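Long-range contacts in calcium dodecin (Mycobacterium tuberculosis, PDB 3ONR), which binds calcium ions at the interfaces between subunits of a hollow, spherical homododecamer and may sequester additional small ligands: residues 6-11 / 60-65; 39-44 / 56-61. The protein carries 2 engineered substitutions. All blocks are in the same frame, centred on the assembly; numbering follows the deposited sequence.

Overall arrangement
Both contacts belong to one three-stranded antiparallel sheet, in which strand 54-65 runs between strands 4-14 and 38-48. Contact 1 (6-11 / 60-65) joins the first and last strands of the chain; contact 2 (39-44 / 56-61) lies within the hairpin of the last two. Leu60 and Glu61 serve both, and the centres are about 11 Å apart. Contact 1 is the more buried, with a regular ladder and a largely apolar face, but brings two like-charged carboxylates together on its polar face. Contact 2 is only partly buried, is interrupted by a classic beta bulge, comes closer to the calcium site, and its charged side chains pair with other subunits.

Contact 1 of 2, residues 6-11 / 60-65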
loop_
_atom_site.group_PDB
_atom_site.type_symbol
_atom_site.label_atom_id
_atom_site.label_comp_id
_atom_site.label_asym_id
_atom_site.label_seq_id
_atom_site.Cartn_x
_atom_site.Cartn_y
_atom_site.Cartn_z
ATOM N N LYS A 6 2.449 14.270 -19.568
ATOM C CA LYS A 6 1.376 13.301 -19.398
ATOM C C LYS A 6 1.971 11.997 -18.987
ATOM O O LYS A 6 3.099 11.665 -19.388
ATOM C CB LYS A 6 0.610 13.145 -20.727
ATOM C CG LYS A 6 -0.580 12.156 -20.568
ATOM C CD LYS A 6 -1.532 12.322 -21.749
ATOM C CE LYS A 6 -2.471 11.147 -21.836
ATOM N NZ LYS A 6 -3.509 11.119 -20.811
ATOM N N VAL A 7 1.295 11.281 -18.113
ATOM C CA VAL A 7 1.859 9.996 -17.614
ATOM C C VAL A 7 0.889 8.912 -18.053
ATOM O O VAL A 7 -0.338 8.994 -17.713
ATOM C CB VAL A 7 1.850 9.995 -16.018
ATOM C CG1 VAL A 7 2.451 8.636 -15.442
ATOM C CG2 VAL A 7 2.597 11.156 -15.552
ATOM N N ILE A 8 1.403 7.852 -18.684
ATOM C CA ILE A 8 0.451 6.774 -18.905
ATOM C C ILE A 8 1.052 5.421 -18.536
ATOM O O ILE A 8 2.272 5.309 -18.345
ATOM C CB ILE A 8 0.105 6.728 -20.388
ATOM C CG1 ILE A 8 1.390 6.520 -21.161
ATOM C CG2 ILE A 8 -0.566 7.986 -20.817
ATOM C CD1 ILE A 8 1.122 5.990 -22.531
ATOM N N ASP A 9 0.171 4.438 -18.461
ATOM C CA ASP A 9 0.523 3.072 -18.141
ATOM C C ASP A 9 0.323 2.225 -19.448
ATOM O O ASP A 9 -0.660 2.431 -20.163
ATOM C CB ASP A 9 -0.422 2.589 -17.095
ATOM C CG ASP A 9 0.070 2.929 -15.634
ATOM O OD1 ASP A 9 1.118 3.600 -15.463
ATOM O OD2 ASP A 9 -0.622 2.488 -14.689
ATOM N N ILE A 10 1.360 1.444 -19.842
ATOM C CA ILE A 10 1.245 0.586 -21.019
ATOM C C ILE A 10 1.644 -0.830 -20.604
ATOM O O ILE A 10 2.412 -0.995 -19.627
ATOM C CB ILE A 10 2.214 1.034 -22.144
ATOM C CG1 ILE A 10 3.627 1.223 -21.568
ATOM C CG2 ILE A 10 1.751 2.363 -22.711
ATOM C CD1 ILE A 10 4.621 1.488 -22.642
ATOM N N ILE A 11 1.168 -1.813 -21.371
ATOM C CA ILE A 11 1.501 -3.240 -21.069
ATOM C C ILE A 11 2.181 -3.807 -22.272
ATOM O O ILE A 11 1.612 -3.734 -23.383
ATOM C CB ILE A 11 0.198 -4.034 -20.695
ATOM C CG1 ILE A 11 -0.306 -3.527 -19.319
ATOM C CG2 ILE A 11 0.526 -5.572 -20.714
ATOM C CD1 ILE A 11 -1.715 -4.149 -18.971
ATOM N N LEU A 60 4.003 -0.956 -17.415
ATOM C CA LEU A 60 5.029 0.061 -17.255
ATOM C C LEU A 60 4.389 1.466 -17.172
ATOM O O LEU A 60 3.417 1.725 -17.829
ATOM C CB LEU A 60 5.934 0.116 -18.456
ATOM C CG LEU A 60 6.687 -1.213 -18.824
ATOM C CD1 LEU A 60 7.468 -1.024 -20.069
ATOM C CD2 LEU A 60 7.636 -1.589 -17.658
ATOM N N GLU A 61 4.996 2.332 -16.394
ATOM C CA GLU A 61 4.503 3.753 -16.356
ATOM C C GLU A 61 5.597 4.602 -17.039
ATOM O O GLU A 61 6.778 4.499 -16.673
ATOM C CB GLU A 61 4.327 4.167 -14.890
ATOM C CG GLU A 61 3.809 5.584 -14.696
ATOM C CD GLU A 61 3.801 6.067 -13.232
ATOM O OE1 GLU A 61 4.184 7.216 -12.986
ATOM O OE2 GLU A 61 3.381 5.349 -12.311
ATOM N N VAL A 62 5.217 5.440 -18.002
ATOM C CA VAL A 62 6.155 6.355 -18.660
ATOM C C VAL A 62 5.486 7.743 -18.705
ATOM O O VAL A 62 4.258 7.843 -18.639
ATOM C CB VAL A 62 6.486 5.900 -20.159
ATOM C CG1 VAL A 62 7.219 4.541 -20.098
ATOM C CG2 VAL A 62 5.180 5.760 -20.967
ATOM N N SER A 63 6.302 8.783 -18.858
ATOM C CA SER A 63 5.733 10.129 -19.046
ATOM C C SER A 63 6.399 10.840 -20.200
ATOM O O SER A 63 7.511 10.472 -20.606
ATOM C CB SER A 63 5.869 10.924 -17.771
ATOM O OG SER A 63 7.233 10.957 -17.351
ATOM N N PHE A 64 5.759 11.878 -20.724
ATOM C CA PHE A 64 6.307 12.635 -21.871
ATOM C C PHE A 64 5.684 13.991 -21.888
ATOM O O PHE A 64 4.592 14.215 -21.332
ATOM C CB PHE A 64 5.966 11.913 -23.237
ATOM C CG PHE A 64 4.519 11.424 -23.337
ATOM C CD1 PHE A 64 3.520 12.240 -23.838
ATOM C CD2 PHE A 64 4.165 10.217 -22.814
ATOM C CE1 PHE A 64 2.192 11.820 -23.860
ATOM C CE2 PHE A 64 2.838 9.773 -22.858
ATOM C CZ PHE A 64 1.857 10.567 -23.360
ATOM N N LYS A 65 6.420 14.914 -22.441
ATOM C CA LYS A 65 5.909 16.320 -22.590
ATOM C C LYS A 65 4.579 16.372 -23.365
ATOM O O LYS A 65 4.416 15.658 -24.362
ATOM C CB LYS A 65 6.979 17.150 -23.294
ATOM C CG LYS A 65 6.854 18.646 -23.125
ATOM C CD LYS A 65 8.257 19.278 -23.186
ATOM C CE LYS A 65 8.159 20.756 -23.114
ATOM N NZ LYS A 65 9.548 21.294 -23.211
HETATM O O HOH W 1 0.915 3.649 -12.658
#
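Phe64 packs against Lys6 and Ile8 on the apolar face of this antiparallel pair. With CG lying between its own backbone N and carbonyl carbon (chi1 45°), the Phe64 ring leans over the neighbouring strand, where its CE1 lies 3.8 Å from Lys6 CB. The aliphatic part of Lys6 runs beside the ring in the same direction, whereas Ile8 meets it at the edge, in the ring plane, with CG1 3.9 Å from Phe64 CE2. That same CG1 is 3.9 Å from Val62 CG2, and Ile10 CG1 continues the row against Leu60 CB. Six backbone hydrogen bonds, two at each of the pairs Lys6-Phe64, Ile8-Val62 and Ile10-Leu60, hold the strands in register.

The face carrying Val7, Asp9, Glu61 and Ser63 is more polar and partly open to solvent. Here Val7 CG1 touches the extended chain of Glu61, 3.4 Å from its CG, while Asp9 OD1 comes within 4.3 Å of Glu61 OE2. A water bridges the two carboxylates, 2.8 Å from Asp9 OD2 and 3.0 Å from Glu61 OE2, probably easing their repulsion; Glu61 OE1 forms a salt bridge with Lys59 of a neighbouring subunit. The first and last strands of the beta-alpha-beta-beta dodecin fold thus pair, with Ala25 of helix 18-32 meeting Ile10 and Leu60, strand 38-48 flanking strand 54-65, and strand 4-14 pairing on with strands of other subunits.

Contact 2 of 2, residues 39-44 / 56-61; sequences ARVIEQ and YRIKLE
Lys59 O accepts two backbone N-H groups from strand 39-44: a hydrogen bond from Ile42 N at 2.8 Å and a weak, longer one from Glu43 N at 3.4 Å. Two successive residues thus face a single one, the classic beta bulge, and the register shifts by one residue between Val41 and Glu43. In the shorter bond the donor is tilted 23° from the carbonyl plane. Lys59 N returns a bond to Glu43 O, closing the bulge; regular pairing follows at Gln44-Ile58 and, on the other side, at Val41-Leu60 and Arg40-Glu61.

At the bulge, the CB of Ile42 points toward strand 56-61. Its CG1 is anti to its own carbonyl carbon (chi1 -52°), and the branch ends with CD1 3.8 Å from Glu61 CB, while CG2 lies 3.9 Å from Lys59 CE. On the other face Val41 spreads its methyls over two partners: CG2 is 3.7 Å from Leu60 CD2, and CG1 is 3.8 Å from Ile58 CD1. Ile58 CD1 also reaches the aliphatic Gln44 CG at 3.7 Å, the side chains running alongside.

The apolar face thus serves both helix 18-32, whose Ala21 and Ala22 touch Ile58, and Trp18 of a neighbouring subunit, which packs on Val41 and Ile58; the charged face makes inter-subunit salt bridges, Arg40 with Glu43 of another chain and Lys59 reciprocating the Glu61 bridge.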
loop_
_atom_site.group_PDB
_atom_site.type_symbol
_atom_site.label_atom_id
_atom_site.label_comp_id
_atom_site.label_asym_id
_atom_site.label_seq_id
_atom_site.Cartn_x
_atom_site.Cartn_y
_atom_site.Cartn_z
ATOM N N ALA A 39 11.296 4.057 -17.544
ATOM C CA ALA A 39 9.990 3.389 -17.501
ATOM C C ALA A 39 9.906 2.599 -16.221
ATOM O O ALA A 39 10.819 1.776 -15.986
ATOM C CB ALA A 39 9.805 2.416 -18.636
ATOM N N ARG A 40 8.899 2.827 -15.390
ATOM C CA ARG A 40 8.851 2.113 -14.046
ATOM C C ARG A 40 7.988 0.884 -14.122
ATOM O O ARG A 40 6.893 0.905 -14.715
ATOM C CB ARG A 40 8.281 3.066 -12.963
ATOM C CG ARG A 40 8.325 2.534 -11.551
ATOM C CD ARG A 40 7.828 3.644 -10.591
ATOM N NE ARG A 40 8.398 4.905 -11.079
ATOM C CZ ARG A 40 8.328 6.091 -10.481
ATOM N NH1 ARG A 40 8.920 7.137 -11.062
ATOM N NH2 ARG A 40 7.700 6.251 -9.312
ATOM N N VAL A 41 8.434 -0.226 -13.531
ATOM C CA VAL A 41 7.590 -1.421 -13.554
ATOM C C VAL A 41 6.500 -1.346 -12.444
ATOM O O VAL A 41 6.827 -1.160 -11.280
ATOM C CB VAL A 41 8.474 -2.680 -13.324
ATOM C CG1 VAL A 41 7.601 -3.941 -13.261
ATOM C CG2 VAL A 41 9.391 -2.768 -14.565
ATOM N N ILE A 42 5.220 -1.466 -12.844
ATOM C CA ILE A 42 4.088 -1.368 -11.902
ATOM C C ILE A 42 3.588 -2.774 -11.546
ATOM O O ILE A 42 3.290 -3.056 -10.369
ATOM C CB ILE A 42 2.888 -0.580 -12.559
ATOM C CG1 ILE A 42 3.425 0.778 -13.112
ATOM C CG2 ILE A 42 1.754 -0.228 -11.529
ATOM C CD1 ILE A 42 4.167 1.629 -12.029
ATOM N N GLU A 43 3.481 -3.643 -12.563
ATOM C CA GLU A 43 2.948 -5.025 -12.288
ATOM C C GLU A 43 3.483 -5.991 -13.314
ATOM O O GLU A 43 3.837 -5.592 -14.403
ATOM C CB GLU A 43 1.381 -4.966 -12.332
ATOM C CG GLU A 43 0.756 -6.300 -11.924
ATOM C CD GLU A 43 -0.777 -6.187 -11.750
ATOM O OE1 GLU A 43 -1.532 -6.489 -12.718
ATOM O OE2 GLU A 43 -1.225 -5.814 -10.626
ATOM N N GLN A 44 3.559 -7.285 -12.961
ATOM C CA GLN A 44 3.913 -8.340 -13.909
ATOM C C GLN A 44 2.918 -9.485 -13.697
ATOM O O GLN A 44 2.376 -9.748 -12.590
ATOM C CB GLN A 44 5.333 -8.881 -13.609
ATOM C CG GLN A 44 6.413 -7.864 -13.933
ATOM C CD GLN A 44 7.732 -8.243 -13.348
ATOM O OE1 GLN A 44 8.647 -8.668 -14.067
ATOM N NE2 GLN A 44 7.804 -8.183 -12.034
ATOM N N TYR A 56 4.313 -13.697 -21.066
ATOM C CA TYR A 56 4.710 -12.799 -19.943
ATOM C C TYR A 56 4.206 -11.384 -20.219
ATOM O O TYR A 56 4.344 -10.867 -21.349
ATOM C CB TYR A 56 6.234 -12.770 -19.826
ATOM C CG TYR A 56 6.746 -14.150 -19.558
ATOM C CD1 TYR A 56 7.132 -15.000 -20.619
ATOM C CD2 TYR A 56 6.801 -14.625 -18.236
ATOM C CE1 TYR A 56 7.579 -16.333 -20.385
ATOM C CE2 TYR A 56 7.276 -15.970 -17.997
ATOM C CZ TYR A 56 7.636 -16.774 -19.082
ATOM O OH TYR A 56 8.017 -18.099 -18.839
ATOM N N ARG A 57 3.581 -10.764 -19.230
ATOM C CA ARG A 57 2.989 -9.445 -19.489
ATOM C C ARG A 57 3.487 -8.460 -18.411
ATOM O O ARG A 57 3.674 -8.833 -17.242
ATOM C CB ARG A 57 1.458 -9.495 -19.419
ATOM C CG ARG A 57 0.827 -10.585 -20.362
ATOM C CD ARG A 57 -0.693 -10.404 -20.531
ATOM N NE ARG A 57 -1.405 -10.591 -19.265
ATOM C CZ ARG A 57 -2.720 -10.747 -19.141
ATOM N NH1 ARG A 57 -3.497 -10.776 -20.242
ATOM N NH2 ARG A 57 -3.250 -10.864 -17.906
ATOM N N ILE A 58 3.785 -7.212 -18.799
ATOM C CA ILE A 58 4.375 -6.280 -17.817
ATOM C C ILE A 58 3.800 -4.867 -18.037
ATOM O O ILE A 58 3.724 -4.445 -19.176
ATOM C CB ILE A 58 5.911 -6.297 -17.850
ATOM C CG1 ILE A 58 6.516 -5.393 -16.768
ATOM C CG2 ILE A 58 6.439 -5.811 -19.248
ATOM C CD1 ILE A 58 8.028 -5.745 -16.551
ATOM N N LYS A 59 3.317 -4.255 -16.945
ATOM C CA LYS A 59 2.676 -2.920 -16.993
ATOM C C LYS A 59 3.793 -1.970 -16.573
ATOM O O LYS A 59 4.423 -2.151 -15.471
ATOM C CB LYS A 59 1.484 -2.847 -15.995
ATOM C CG LYS A 59 0.833 -1.462 -16.017
ATOM C CD LYS A 59 -0.594 -1.534 -15.525
ATOM C CE LYS A 59 -0.685 -1.786 -14.073
ATOM N NZ LYS A 59 -2.158 -1.641 -13.643
ATOM N N LEU A 60 4.003 -0.956 -17.415
ATOM C CA LEU A 60 5.029 0.061 -17.255
ATOM C C LEU A 60 4.389 1.466 -17.172
ATOM O O LEU A 60 3.417 1.725 -17.829
ATOM C CB LEU A 60 5.934 0.116 -18.456
ATOM C CG LEU A 60 6.687 -1.213 -18.824
ATOM C CD1 LEU A 60 7.468 -1.024 -20.069
ATOM C CD2 LEU A 60 7.636 -1.589 -17.658
ATOM N N GLU A 61 4.996 2.332 -16.394
ATOM C CA GLU A 61 4.503 3.753 -16.356
ATOM C C GLU A 61 5.597 4.602 -17.039
ATOM O O GLU A 61 6.778 4.499 -16.673
ATOM C CB GLU A 61 4.327 4.167 -14.890
ATOM C CG GLU A 61 3.809 5.584 -14.696
ATOM C CD GLU A 61 3.801 6.067 -13.232
ATOM O OE1 GLU A 61 4.184 7.216 -12.986
ATOM O OE2 GLU A 61 3.381 5.349 -12.311
#